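Local structure of glutathione S-transferase enzyme with thioredoxin-like domain (Bradyrhizobium sp., 4MF7) at residues D41-Y46 against I96-G101. The protein probably catalyses the conjugation of glutathione to electrophilic substrates, as a glutathione transferase with a thioredoxin-like N-terminal domain. Sequence-based numbering, arbitrary orientation.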
loop_
_atom_site.group_PDB
_atom_site.type_symbol
_atom_site.label_atom_id
_atom_site.label_comp_id
_atom_site.label_asym_id
_atom_site.label_seq_id
_atom_site.Cartn_x
_atom_site.Cartn_y
_atom_site.Cartn_z
ATOM N N ASP A 41 -6.963 26.086 -10.214
ATOM C CA ASP A 41 -7.929 25.145 -10.727
ATOM C C ASP A 41 -7.303 23.832 -11.190
ATOM O O ASP A 41 -8.007 22.959 -11.689
ATOM C CB ASP A 41 -8.742 25.754 -11.877
ATOM C CG ASP A 41 -7.872 26.337 -12.997
ATOM O OD1 ASP A 41 -6.643 26.564 -12.833
ATOM O OD2 ASP A 41 -8.468 26.612 -14.049
ATOM N N ARG A 42 -5.991 23.690 -11.028
ATOM C CA ARG A 42 -5.294 22.450 -11.404
ATOM C C ARG A 42 -4.868 21.657 -10.162
ATOM O O ARG A 42 -4.570 22.240 -9.128
ATOM C CB ARG A 42 -4.042 22.738 -12.241
ATOM C CG ARG A 42 -4.317 23.491 -13.538
ATOM C CD ARG A 42 -3.056 23.676 -14.365
ATOM N NE ARG A 42 -3.301 24.643 -15.437
ATOM C CZ ARG A 42 -2.366 25.091 -16.263
ATOM N NH1 ARG A 42 -1.137 24.657 -16.157
ATOM N NH2 ARG A 42 -2.662 25.974 -17.190
ATOM N N ILE A 43 -4.809 20.332 -10.324
ATOM C CA ILE A 43 -4.193 19.442 -9.310
ATOM C C ILE A 43 -2.785 19.934 -9.024
ATOM O O ILE A 43 -2.009 20.169 -9.962
ATOM C CB ILE A 43 -4.182 17.986 -9.794
ATOM C CG1 ILE A 43 -5.611 17.442 -9.802
ATOM C CG2 ILE A 43 -3.321 17.106 -8.878
ATOM C CD1 ILE A 43 -5.794 16.221 -10.663
ATOM N N GLN A 44 -2.463 20.141 -7.745
ATOM C CA GLN A 44 -1.145 20.501 -7.349
ATOM C C GLN A 44 -0.410 19.214 -6.994
ATOM O O GLN A 44 -0.923 18.408 -6.205
ATOM C CB GLN A 44 -1.146 21.438 -6.153
ATOM C CG GLN A 44 -1.993 22.685 -6.358
ATOM C CD GLN A 44 -1.373 23.619 -7.398
ATOM O OE1 GLN A 44 -0.234 24.073 -7.239
ATOM N NE2 GLN A 44 -2.097 23.885 -8.446
ATOM N N LEU A 45 0.762 19.027 -7.586
ATOM C CA LEU A 45 1.611 17.839 -7.322
ATOM C C LEU A 45 2.877 18.282 -6.593
ATOM O O LEU A 45 3.605 19.154 -7.079
ATOM C CB LEU A 45 1.963 17.106 -8.627
ATOM C CG LEU A 45 2.977 15.967 -8.494
ATOM C CD1 LEU A 45 2.390 14.813 -7.667
ATOM C CD2 LEU A 45 3.380 15.454 -9.861
ATOM N N TYR A 46 3.127 17.693 -5.412
ATOM C CA TYR A 46 4.316 17.997 -4.627
ATOM C C TYR A 46 5.156 16.750 -4.592
ATOM O O TYR A 46 4.778 15.775 -3.951
ATOM C CB TYR A 46 3.946 18.458 -3.217
ATOM C CG TYR A 46 2.881 19.527 -3.197
ATOM C CD1 TYR A 46 3.214 20.880 -3.333
ATOM C CD2 TYR A 46 1.528 19.194 -3.100
ATOM C CE1 TYR A 46 2.229 21.858 -3.372
ATOM C CE2 TYR A 46 0.547 20.174 -3.125
ATOM C CZ TYR A 46 0.916 21.512 -3.243
ATOM O OH TYR A 46 -0.055 22.493 -3.299
ATOM N N ILE A 96 -0.623 15.238 -3.344
ATOM C CA ILE A 96 -1.410 16.127 -4.207
ATOM C C ILE A 96 -2.460 16.920 -3.419
ATOM O O ILE A 96 -2.855 16.545 -2.288
ATOM C CB ILE A 96 -2.102 15.372 -5.352
ATOM C CG1 ILE A 96 -3.177 14.420 -4.816
ATOM C CG2 ILE A 96 -1.128 14.666 -6.265
ATOM C CD1 ILE A 96 -4.172 13.908 -5.824
ATOM N N ILE A 97 -2.898 18.030 -4.016
ATOM C CA ILE A 97 -4.173 18.638 -3.658
ATOM C C ILE A 97 -4.969 18.748 -4.943
ATOM O O ILE A 97 -4.532 19.393 -5.902
ATOM C CB ILE A 97 -4.051 20.041 -3.009
ATOM C CG1 ILE A 97 -3.244 19.993 -1.711
ATOM C CG2 ILE A 97 -5.450 20.635 -2.794
ATOM C CD1 ILE A 97 -2.743 21.343 -1.233
ATOM N N ASP A 98 -6.105 18.078 -4.989
ATOM C CA ASP A 98 -7.028 18.222 -6.092
ATOM C C ASP A 98 -8.043 19.308 -5.688
ATOM O O ASP A 98 -8.877 19.074 -4.810
ATOM C CB ASP A 98 -7.740 16.909 -6.385
ATOM C CG ASP A 98 -8.672 17.007 -7.552
ATOM O OD1 ASP A 98 -8.734 18.113 -8.160
ATOM O OD2 ASP A 98 -9.333 16.002 -7.875
ATOM N N PRO A 99 -7.968 20.508 -6.319
ATOM C CA PRO A 99 -8.942 21.554 -5.974
ATOM C C PRO A 99 -10.396 21.178 -6.330
ATOM O O PRO A 99 -11.322 21.742 -5.766
ATOM C CB PRO A 99 -8.461 22.774 -6.814
ATOM C CG PRO A 99 -7.842 22.129 -8.020
ATOM C CD PRO A 99 -7.134 20.900 -7.480
ATOM N N ASN A 100 -10.565 20.256 -7.270
ATOM C CA ASN A 100 -11.853 19.750 -7.735
ATOM C C ASN A 100 -12.132 18.332 -7.179
ATOM O O ASN A 100 -12.412 17.384 -7.940
ATOM C CB ASN A 100 -11.895 19.714 -9.266
ATOM C CG ASN A 100 -11.501 21.045 -9.881
ATOM O OD1 ASN A 100 -12.064 22.067 -9.532
ATOM N ND2 ASN A 100 -10.511 21.042 -10.768
ATOM N N GLY A 101 -12.058 18.225 -5.858
ATOM C CA GLY A 101 -12.210 16.943 -5.195
ATOM C C GLY A 101 -13.672 16.582 -5.029
ATOM O O GLY A 101 -14.573 17.297 -5.523
#
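Q44 and I97 show how two antiparallel strands lock at a hydrogen-bonded pair: Q44 N gives its hydrogen to I97 O at 2.9 Å, and I97 N returns the bond to Q44 O at 3.0 Å. I43, one residue earlier, illustrates how the two branches of one side chain can meet different residues of the opposing strand. Its CB sits near I97 O. CG2, anti to the backbone N, continues past that carbonyl to I96 CB at 4.1 Å. CG1 (chi1 -70°) turns the other way and meets D98 OD1 at 3.6 Å; CD1 continues past the carboxylate, and the side chain also touches L60 and L65. That same D98 OD1 takes the backbone N of N100 at 3.0 Å, approached from above the carboxylate plane, which closes an Asx turn as the strand ends; OD2 forms a salt bridge with K122 and a hydrogen bond with Y118, both on helix 112-123. Replacing D98 by an alanine would probably leave K122, the Y118 hydroxyl and the N100 amide without this partner and open a gap beside I43 CG1. Within the turn, P99 CD lies 3.3 Å from R42 O, and N100 ND2 makes a bent bond to D41 O. On the sheet face of Q44, I97 CD1 reaches Y46 OH at 3.6 Å. The pairing joins central strands 43-47 and 95-98 of the mixed four-stranded sheet, order 2-1-3-4, in the thioredoxin-like domain of glutathione transferases.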